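Local structure of methyltransferase FkbM (2PY6) at residues M230-A235 and F338-I343; P327-I332 and R355-E360; H361-A366 and P388-G393. The protein probably transfers methyl groups as a member of the FkbM family of methyltransferases, its acceptor substrate not being established. All coordinates share one frame; numbering follows the deposited sequence.

Contact 1 of 3, residues M230-A235 and F338-I343; sequences MVDCGA and FIKMDI
Asp232, Cys233 and Gly234, at and just beyond the end of the first strand of a Rossmann-like methyltransferase domain, meet Lys340, Asp342 and Ile343 at and just beyond the end of the adjacent fourth strand. In class I methyltransferases the C-terminal ends of these strands commonly line the cofactor pocket, and a similar role is probable here. The two strands run parallel, 8° apart in direction, joined by a ladder that opens with Val231 N to Phe338 O at 2.9 Å and ends with Asp342 N giving to Cys233 O. Beside it, Asp232 and Lys340 lie alongside each other on the same face. Lys340 bends at its second torsion (chi2 -90°), which turns the chain over toward strand 229-233. NZ then makes a salt bridge with Asp232 OD1 at 2.8 Å, meeting the oxygen nearly head-on, and a hydrogen bond to Gly234 O, also 2.8 Å, from above the carbonyl plane. This double grip ties the buried ammonium to both the strand and its following turn. Water 1 donates to Gly234 O and Asp342 O, bridging the turns that follow the two strands. Gly234 has positive phi, and a CB there would run into Asp342 O. Near the strand starts, Met230, a selenomethionine, places SE at the edge of the Phe338 ring, 4.8 Å from its centroid, in a Met-aromatic contact. On the other face Val231 CB packs on Ile339 CG1 at 4.0 Å, and Cys233 SG touches Ile343 CG2 at 3.8 Å. Strand 254-258 bonds to the outer side of strand 229-233 and strand 364-368 lies against 338-341, while helix 347-352 packs on Met341 and Ile343.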
loop_
_atom_site.group_PDB
_atom_site.type_symbol
_atom_site.label_atom_id
_atom_site.label_comp_id
_atom_site.label_asym_id
_atom_site.label_seq_id
_atom_site.Cartn_x
_atom_site.Cartn_y
_atom_site.Cartn_z
HETATM N N MSE A 230 -11.880 -36.165 2.331
HETATM C CA MSE A 230 -11.559 -35.293 3.466
HETATM C C MSE A 230 -12.735 -34.665 4.217
HETATM O O MSE A 230 -13.623 -34.048 3.598
HETATM C CB MSE A 230 -10.666 -34.121 2.960
HETATM C CG MSE A 230 -10.252 -33.227 4.040
HETATM SE SE MSE A 230 -9.024 -31.802 3.682
HETATM C CE MSE A 230 -9.892 -30.810 2.475
ATOM N N VAL A 231 -12.726 -34.833 5.546
ATOM C CA VAL A 231 -13.645 -34.123 6.422
ATOM C C VAL A 231 -12.838 -32.883 6.844
ATOM O O VAL A 231 -11.782 -32.965 7.510
ATOM C CB VAL A 231 -14.103 -34.959 7.646
ATOM C CG1 VAL A 231 -15.028 -34.157 8.561
ATOM C CG2 VAL A 231 -14.786 -36.244 7.186
ATOM N N ASP A 232 -13.315 -31.734 6.385
ATOM C CA ASP A 232 -12.704 -30.438 6.697
ATOM C C ASP A 232 -13.553 -29.841 7.827
ATOM O O ASP A 232 -14.523 -29.106 7.611
ATOM C CB ASP A 232 -12.682 -29.596 5.436
ATOM C CG ASP A 232 -12.109 -28.229 5.641
ATOM O OD1 ASP A 232 -11.745 -27.873 6.780
ATOM O OD2 ASP A 232 -12.057 -27.498 4.634
ATOM N N CYS A 233 -13.153 -30.169 9.051
ATOM C CA CYS A 233 -13.887 -29.796 10.236
ATOM C C CYS A 233 -13.335 -28.462 10.745
ATOM O O CYS A 233 -12.175 -28.381 11.175
ATOM C CB CYS A 233 -13.784 -30.956 11.247
ATOM S SG CYS A 233 -14.817 -30.802 12.651
ATOM N N GLY A 234 -14.183 -27.432 10.680
ATOM C CA GLY A 234 -13.824 -26.038 10.970
ATOM C C GLY A 234 -13.254 -25.475 9.664
ATOM O O GLY A 234 -12.116 -25.029 9.616
ATOM N N ALA A 235 -14.050 -25.515 8.597
ATOM C CA ALA A 235 -13.602 -25.124 7.240
ATOM C C ALA A 235 -13.280 -23.641 7.032
ATOM O O ALA A 235 -12.582 -23.327 6.083
ATOM C CB ALA A 235 -14.550 -25.622 6.182
ATOM N N PHE A 338 -9.178 -38.913 5.487
ATOM C CA PHE A 338 -8.496 -37.834 6.180
ATOM C C PHE A 338 -9.478 -36.960 6.936
ATOM O O PHE A 338 -10.516 -36.564 6.390
ATOM C CB PHE A 338 -7.732 -36.990 5.137
ATOM C CG PHE A 338 -6.955 -35.837 5.705
ATOM C CD1 PHE A 338 -6.069 -36.020 6.772
ATOM C CD2 PHE A 338 -7.011 -34.594 5.107
ATOM C CE1 PHE A 338 -5.341 -34.989 7.282
ATOM C CE2 PHE A 338 -6.275 -33.532 5.617
ATOM C CZ PHE A 338 -5.432 -33.726 6.706
ATOM N N ILE A 339 -9.175 -36.706 8.209
ATOM C CA ILE A 339 -9.934 -35.748 9.013
ATOM C C ILE A 339 -8.984 -34.628 9.515
ATOM O O ILE A 339 -8.015 -34.868 10.262
ATOM C CB ILE A 339 -10.732 -36.388 10.192
ATOM C CG1 ILE A 339 -11.705 -37.451 9.677
ATOM C CG2 ILE A 339 -11.543 -35.293 10.974
ATOM C CD1 ILE A 339 -12.241 -38.364 10.735
ATOM N N LYS A 340 -9.249 -33.422 9.022
ATOM C CA LYS A 340 -8.581 -32.210 9.456
ATOM C C LYS A 340 -9.541 -31.599 10.461
ATOM O O LYS A 340 -10.765 -31.574 10.199
ATOM C CB LYS A 340 -8.344 -31.264 8.279
ATOM C CG LYS A 340 -7.939 -29.786 8.706
ATOM C CD LYS A 340 -9.194 -28.919 8.873
ATOM C CE LYS A 340 -8.942 -27.554 9.216
ATOM N NZ LYS A 340 -10.071 -26.761 8.737
HETATM N N MSE A 341 -9.022 -31.122 11.591
HETATM C CA MSE A 341 -9.853 -30.550 12.639
HETATM C C MSE A 341 -9.200 -29.334 13.284
HETATM O O MSE A 341 -8.079 -29.421 13.832
HETATM C CB MSE A 341 -10.152 -31.580 13.717
HETATM C CG MSE A 341 -11.221 -31.131 14.714
HETATM SE SE MSE A 341 -11.645 -32.382 16.083
HETATM C CE MSE A 341 -12.605 -33.549 15.096
ATOM N N ASP A 342 -9.917 -28.209 13.211
ATOM C CA ASP A 342 -9.546 -26.988 13.891
ATOM C C ASP A 342 -10.841 -26.235 14.187
ATOM O O ASP A 342 -11.303 -25.464 13.349
ATOM C CB ASP A 342 -8.649 -26.119 13.033
ATOM C CG ASP A 342 -8.186 -24.857 13.755
ATOM O OD1 ASP A 342 -8.357 -24.710 14.992
ATOM O OD2 ASP A 342 -7.647 -23.999 13.058
ATOM N N ILE A 343 -11.396 -26.439 15.384
ATOM C CA ILE A 343 -12.692 -25.832 15.748
ATOM C C ILE A 343 -12.675 -25.010 17.019
ATOM O O ILE A 343 -11.783 -25.153 17.845
ATOM C CB ILE A 343 -13.816 -26.934 15.775
ATOM C CG1 ILE A 343 -13.565 -27.993 16.850
ATOM C CG2 ILE A 343 -13.860 -27.623 14.397
ATOM C CD1 ILE A 343 -14.767 -28.902 17.153
HETATM O O HOH W 1 -10.892 -23.431 11.579
HETATM O O HOH W 2 -9.522 -24.108 6.833
#

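Contact 2 of 3, residues P327-I332 and R355-E360; sequences PIDDII and RRAISE
Asp329 of the short helix 328-331 reaches the first turn of helix 355-361 with both carboxylate oxygens. The polar interactions are a forked pair of hydrogen bonds to consecutive backbone amides: Ala357 N gives to Asp329 OD1 at 3.0 Å, and Arg356 N to Asp329 OD2, also at 3.0 Å. Each oxygen is met on its syn side, 29° and 20° out of the carboxylate plane respectively, so that two bonds from two residues fix the rotation of the group. The first of them also brings Ala357 CB to 3.4 Å from Asp329 OD1. Asp329 holds CG anti to its carbonyl carbon (chi1 -72°), which sends the carboxylate across to the neighbouring helix.

Nonpolar contacts accompany the fork. The Arg356 side chain folds back, bent at its third torsion, and lays one face of its guanidinium over Asp329 CB, which sits near the margin of that face, 3.4 Å from NH1. Ile332 CD1 touches Ala357 CB loosely at 4.5 Å.

Electrostatics adds a weaker term. Arg356 NE is 4.1 Å from Asp329 OD2, but the oxygen sits off the plane of the guanidinium, so the attraction is one of charge without a hydrogen bond. The carboxylate therefore meets the backbone of the helix start rather than the arginine's guanidinium, and its negative charge is probably favoured by the positive end of the helix dipole and by that nearby group.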
loop_
_atom_site.group_PDB
_atom_site.type_symbol
_atom_site.label_atom_id
_atom_site.label_comp_id
_atom_site.label_asym_id
_atom_site.label_seq_id
_atom_site.Cartn_x
_atom_site.Cartn_y
_atom_site.Cartn_z
ATOM N N PRO A 327 -22.876 -34.896 14.950
ATOM C CA PRO A 327 -21.654 -35.677 14.913
ATOM C C PRO A 327 -21.200 -35.926 13.468
ATOM O O PRO A 327 -22.040 -36.087 12.590
ATOM C CB PRO A 327 -22.050 -36.997 15.606
ATOM C CG PRO A 327 -23.476 -37.139 15.292
ATOM C CD PRO A 327 -24.041 -35.741 15.245
ATOM N N ILE A 328 -19.885 -35.951 13.266
ATOM C CA ILE A 328 -19.256 -36.215 11.950
ATOM C C ILE A 328 -19.765 -37.496 11.274
ATOM O O ILE A 328 -20.016 -37.485 10.077
ATOM C CB ILE A 328 -17.702 -36.254 12.084
ATOM C CG1 ILE A 328 -17.179 -34.832 12.268
ATOM C CG2 ILE A 328 -17.023 -36.862 10.830
ATOM C CD1 ILE A 328 -15.806 -34.725 12.883
ATOM N N ASP A 329 -19.894 -38.572 12.050
ATOM C CA ASP A 329 -20.385 -39.854 11.576
ATOM C C ASP A 329 -21.779 -39.726 10.942
ATOM O O ASP A 329 -22.121 -40.481 10.063
ATOM C CB ASP A 329 -20.481 -40.879 12.723
ATOM C CG ASP A 329 -19.132 -41.377 13.215
ATOM O OD1 ASP A 329 -18.158 -41.355 12.452
ATOM O OD2 ASP A 329 -19.064 -41.843 14.372
ATOM N N ASP A 330 -22.595 -38.798 11.409
ATOM C CA ASP A 330 -23.951 -38.568 10.794
ATOM C C ASP A 330 -23.907 -37.576 9.624
ATOM O O ASP A 330 -24.685 -37.680 8.697
ATOM C CB ASP A 330 -24.994 -38.136 11.833
ATOM C CG ASP A 330 -26.426 -38.232 11.300
ATOM O OD1 ASP A 330 -26.810 -39.299 10.770
ATOM O OD2 ASP A 330 -27.180 -37.250 11.432
ATOM N N ILE A 331 -22.991 -36.623 9.664
ATOM C CA ILE A 331 -22.869 -35.591 8.603
ATOM C C ILE A 331 -22.396 -36.180 7.278
ATOM O O ILE A 331 -22.927 -35.845 6.208
ATOM C CB ILE A 331 -21.880 -34.449 9.046
ATOM C CG1 ILE A 331 -22.435 -33.677 10.247
ATOM C CG2 ILE A 331 -21.580 -33.476 7.884
ATOM C CD1 ILE A 331 -21.406 -32.770 10.986
ATOM N N ILE A 332 -21.370 -37.025 7.353
ATOM C CA ILE A 332 -20.769 -37.653 6.173
ATOM C C ILE A 332 -21.535 -38.892 5.745
ATOM O O ILE A 332 -22.343 -39.422 6.524
ATOM C CB ILE A 332 -19.248 -37.977 6.387
ATOM C CG1 ILE A 332 -18.995 -39.108 7.388
ATOM C CG2 ILE A 332 -18.483 -36.710 6.783
ATOM C CD1 ILE A 332 -17.515 -39.305 7.705
ATOM N N ARG A 355 -16.232 -41.216 16.070
ATOM C CA ARG A 355 -15.624 -42.469 16.511
ATOM C C ARG A 355 -15.759 -43.653 15.599
ATOM O O ARG A 355 -14.857 -44.472 15.596
ATOM C CB ARG A 355 -16.020 -42.882 17.945
ATOM C CG ARG A 355 -17.436 -43.171 18.202
ATOM C CD ARG A 355 -17.711 -43.174 19.711
ATOM N NE ARG A 355 -19.136 -43.389 20.019
ATOM C CZ ARG A 355 -20.045 -42.459 20.346
ATOM N NH1 ARG A 355 -19.755 -41.157 20.457
ATOM N NH2 ARG A 355 -21.295 -42.856 20.597
ATOM N N ARG A 356 -16.869 -43.762 14.871
ATOM C CA ARG A 356 -17.091 -44.865 13.948
ATOM C C ARG A 356 -16.147 -44.713 12.769
ATOM O O ARG A 356 -15.524 -45.662 12.338
ATOM C CB ARG A 356 -18.548 -44.904 13.467
ATOM C CG ARG A 356 -19.542 -45.355 14.549
ATOM C CD ARG A 356 -20.959 -44.839 14.319
ATOM N NE ARG A 356 -21.353 -44.931 12.921
ATOM C CZ ARG A 356 -22.253 -44.148 12.327
ATOM N NH1 ARG A 356 -22.910 -43.195 12.991
ATOM N NH2 ARG A 356 -22.498 -44.320 11.032
ATOM N N ALA A 357 -16.022 -43.500 12.261
ATOM C CA ALA A 357 -15.120 -43.253 11.145
ATOM C C ALA A 357 -13.656 -43.546 11.546
ATOM O O ALA A 357 -12.895 -44.184 10.804
ATOM C CB ALA A 357 -15.254 -41.796 10.680
ATOM N N ILE A 358 -13.272 -43.045 12.710
ATOM C CA ILE A 358 -11.904 -43.192 13.210
ATOM C C ILE A 358 -11.618 -44.653 13.529
ATOM O O ILE A 358 -10.660 -45.218 13.005
ATOM C CB ILE A 358 -11.619 -42.219 14.397
ATOM C CG1 ILE A 358 -11.625 -40.758 13.907
ATOM C CG2 ILE A 358 -10.249 -42.517 15.058
ATOM C CD1 ILE A 358 -11.760 -39.705 15.045
ATOM N N SER A 359 -12.459 -45.276 14.347
ATOM C CA SER A 359 -12.242 -46.670 14.767
ATOM C C SER A 359 -12.358 -47.678 13.639
ATOM O O SER A 359 -11.579 -48.594 13.560
ATOM C CB SER A 359 -13.225 -47.083 15.881
ATOM O OG SER A 359 -14.549 -47.114 15.404
ATOM N N GLU A 360 -13.335 -47.502 12.759
ATOM C CA GLU A 360 -13.542 -48.459 11.682
ATOM C C GLU A 360 -12.614 -48.325 10.485
ATOM O O GLU A 360 -12.225 -49.334 9.921
ATOM C CB GLU A 360 -14.987 -48.400 11.205
ATOM C CG GLU A 360 -15.981 -48.812 12.271
ATOM C CD GLU A 360 -17.440 -48.653 11.813
ATOM O OE1 GLU A 360 -17.695 -48.453 10.597
ATOM O OE2 GLU A 360 -18.328 -48.713 12.687
#

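Contact 3 of 3, residues H361-A366 and P388-G393; sequences HKPKLA and PDYQIG
Tyr390, in the loop between helix 375-386 and strand 392-396, extends its ring toward the residues that lead into strand 364-368 and so joins the two, with its hydroxyl at the backbone of Pro363 and with Lys362 and Leu365 lying on opposite sides of the ring. The hydroxyl donates to Pro363 O at 2.6 Å, lying in the carbonyl plane, and the acceptor in turn sits at the ring edge, near the ring plane. Pro363 CD comes within 3.4 Å of Tyr390 OH, the proline ring and the phenol set aslant. With CG anti to the carbonyl carbon (chi1 -87°), the tyrosine ring is turned from its loop toward Pro363.

The extended lysine chain of Lys362 runs antiparallel alongside the ring, with its CG 3.5 Å from Tyr390 CE1. From the other side Leu365 meets the phenol end at about a right angle, its CD1 3.9 Å from Tyr390 CZ. The ring is thus held between an aliphatic lysine stem and a leucine branch, and Ile383 of helix 375-386 also packs against it.

Lys362 and Asp389 reach toward each other from the two segments without forming a salt bridge, since NZ stays 4.1 Å from Asp389 OD2. Water 3 joins Lys362 NZ to Asp389 O, and water 4 joins it to Asp389 OD2; the carboxylate is also paired with Arg387. A phenylalanine in place of Tyr390 would probably cost Pro363 O this short bond and let the ring shift between Lys362 and Leu365.

The chemistry is therefore divided: a single direct hydrogen bond ties the buried end of the contact, whereas the charged groups at the solvent side are linked by bridging waters, an arrangement likely to tolerate more movement there.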
loop_
_atom_site.group_PDB
_atom_site.type_symbol
_atom_site.label_atom_id
_atom_site.label_comp_id
_atom_site.label_asym_id
_atom_site.label_seq_id
_atom_site.Cartn_x
_atom_site.Cartn_y
_atom_site.Cartn_z
ATOM N N HIS A 361 -12.238 -47.097 10.124
ATOM C CA HIS A 361 -11.431 -46.849 8.915
ATOM C C HIS A 361 -10.019 -46.266 9.035
ATOM O O HIS A 361 -9.314 -46.163 8.022
ATOM C CB HIS A 361 -12.248 -45.975 7.992
ATOM C CG HIS A 361 -13.561 -46.587 7.646
ATOM N ND1 HIS A 361 -13.654 -47.711 6.860
ATOM C CD2 HIS A 361 -14.829 -46.266 8.009
ATOM C CE1 HIS A 361 -14.928 -48.055 6.749
ATOM N NE2 HIS A 361 -15.657 -47.200 7.444
ATOM N N LYS A 362 -9.630 -45.865 10.241
ATOM C CA LYS A 362 -8.323 -45.334 10.505
ATOM C C LYS A 362 -7.908 -44.300 9.474
ATOM O O LYS A 362 -6.887 -44.449 8.800
ATOM C CB LYS A 362 -7.288 -46.449 10.554
ATOM C CG LYS A 362 -5.967 -46.043 11.204
ATOM C CD LYS A 362 -4.886 -47.069 10.958
ATOM C CE LYS A 362 -3.537 -46.571 11.350
ATOM N NZ LYS A 362 -2.530 -47.496 10.827
ATOM N N PRO A 363 -8.676 -43.228 9.368
ATOM C CA PRO A 363 -8.227 -42.219 8.442
ATOM C C PRO A 363 -7.020 -41.467 9.033
ATOM O O PRO A 363 -6.795 -41.494 10.262
ATOM C CB PRO A 363 -9.421 -41.299 8.340
ATOM C CG PRO A 363 -10.148 -41.465 9.584
ATOM C CD PRO A 363 -9.881 -42.830 10.093
ATOM N N LYS A 364 -6.249 -40.828 8.166
ATOM C CA LYS A 364 -5.211 -39.932 8.616
ATOM C C LYS A 364 -5.926 -38.813 9.354
ATOM O O LYS A 364 -7.078 -38.475 9.028
ATOM C CB LYS A 364 -4.435 -39.338 7.437
ATOM C CG LYS A 364 -3.653 -40.292 6.595
ATOM C CD LYS A 364 -2.935 -39.590 5.420
ATOM C CE LYS A 364 -3.857 -39.025 4.357
ATOM N NZ LYS A 364 -4.523 -40.098 3.641
ATOM N N LEU A 365 -5.283 -38.254 10.373
ATOM C CA LEU A 365 -5.871 -37.147 11.114
ATOM C C LEU A 365 -4.855 -36.039 11.289
ATOM O O LEU A 365 -3.654 -36.292 11.548
ATOM C CB LEU A 365 -6.328 -37.578 12.532
ATOM C CG LEU A 365 -7.185 -38.836 12.723
ATOM C CD1 LEU A 365 -7.325 -39.177 14.195
ATOM C CD2 LEU A 365 -8.566 -38.672 12.098
ATOM N N ALA A 366 -5.354 -34.816 11.193
ATOM C CA ALA A 366 -4.575 -33.604 11.506
ATOM C C ALA A 366 -5.453 -32.846 12.479
ATOM O O ALA A 366 -6.472 -32.251 12.073
ATOM C CB ALA A 366 -4.271 -32.809 10.293
ATOM N N PRO A 388 -6.078 -47.821 18.664
ATOM C CA PRO A 388 -4.733 -47.841 19.284
ATOM C C PRO A 388 -3.507 -48.060 18.385
ATOM O O PRO A 388 -2.409 -47.797 18.839
ATOM C CB PRO A 388 -4.831 -48.969 20.343
ATOM C CG PRO A 388 -5.966 -49.780 19.990
ATOM C CD PRO A 388 -6.889 -48.984 19.072
ATOM N N ASP A 389 -3.694 -48.475 17.127
ATOM C CA ASP A 389 -2.578 -48.739 16.202
ATOM C C ASP A 389 -2.068 -47.503 15.429
ATOM O O ASP A 389 -1.251 -47.641 14.525
ATOM C CB ASP A 389 -2.945 -49.876 15.216
ATOM C CG ASP A 389 -4.066 -49.498 14.241
ATOM O OD1 ASP A 389 -4.732 -48.461 14.439
ATOM O OD2 ASP A 389 -4.290 -50.266 13.285
ATOM N N TYR A 390 -2.564 -46.307 15.760
ATOM C CA TYR A 390 -2.078 -45.100 15.093
ATOM C C TYR A 390 -0.649 -44.749 15.499
ATOM O O TYR A 390 -0.245 -44.968 16.634
ATOM C CB TYR A 390 -2.898 -43.880 15.463
ATOM C CG TYR A 390 -4.135 -43.574 14.667
ATOM C CD1 TYR A 390 -4.055 -43.263 13.319
ATOM C CD2 TYR A 390 -5.384 -43.468 15.290
ATOM C CE1 TYR A 390 -5.192 -42.903 12.594
ATOM C CE2 TYR A 390 -6.519 -43.124 14.578
ATOM C CZ TYR A 390 -6.415 -42.822 13.227
ATOM O OH TYR A 390 -7.540 -42.458 12.529
ATOM N N GLN A 391 0.100 -44.204 14.550
ATOM C CA GLN A 391 1.387 -43.591 14.837
ATOM C C GLN A 391 1.036 -42.110 15.067
ATOM O O GLN A 391 0.050 -41.621 14.509
ATOM C CB GLN A 391 2.335 -43.727 13.669
ATOM C CG GLN A 391 2.648 -45.170 13.345
ATOM C CD GLN A 391 3.946 -45.315 12.625
ATOM O OE1 GLN A 391 3.958 -45.528 11.419
ATOM N NE2 GLN A 391 5.061 -45.129 13.343
ATOM N N ILE A 392 1.837 -41.406 15.868
ATOM C CA ILE A 392 1.542 -40.037 16.227
ATOM C C ILE A 392 2.750 -39.116 15.996
ATOM O O ILE A 392 3.899 -39.460 16.313
ATOM C CB ILE A 392 1.118 -39.915 17.731
ATOM C CG1 ILE A 392 0.102 -40.982 18.110
ATOM C CG2 ILE A 392 0.600 -38.473 18.018
ATOM C CD1 ILE A 392 -0.253 -41.004 19.600
ATOM N N GLY A 393 2.477 -37.946 15.438
ATOM C CA GLY A 393 3.504 -36.907 15.247
ATOM C C GLY A 393 2.956 -35.580 15.729
ATOM O O GLY A 393 1.759 -35.476 16.061
HETATM O O HOH W 3 -0.278 -46.724 12.146
HETATM O O HOH W 4 -2.992 -50.400 11.064
#

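How the contacts relate
From the N terminus, strand 229-233 comes first, and contact 1 brings the chain back to it after about a hundred residues, at strand 338-341. Contact 2 crosses this closure: residues 327-332 lie inside that span, while their partner 355-360 follows after it. Contact 3 comes in series, closing a loop of about twenty residues that contains helix 375-386. Spatially they form one continuous unit. Val231 and Cys233 of contact 1 pack on Ile332 and Ile328 of contact 2, Ile339 bonds through its backbone to Ala366 of contact 3, and Ile358 meets Pro363, Leu365 and Tyr390. Together they tie the central strands to covering helices and to the loop that leads into outermost strand 392-396.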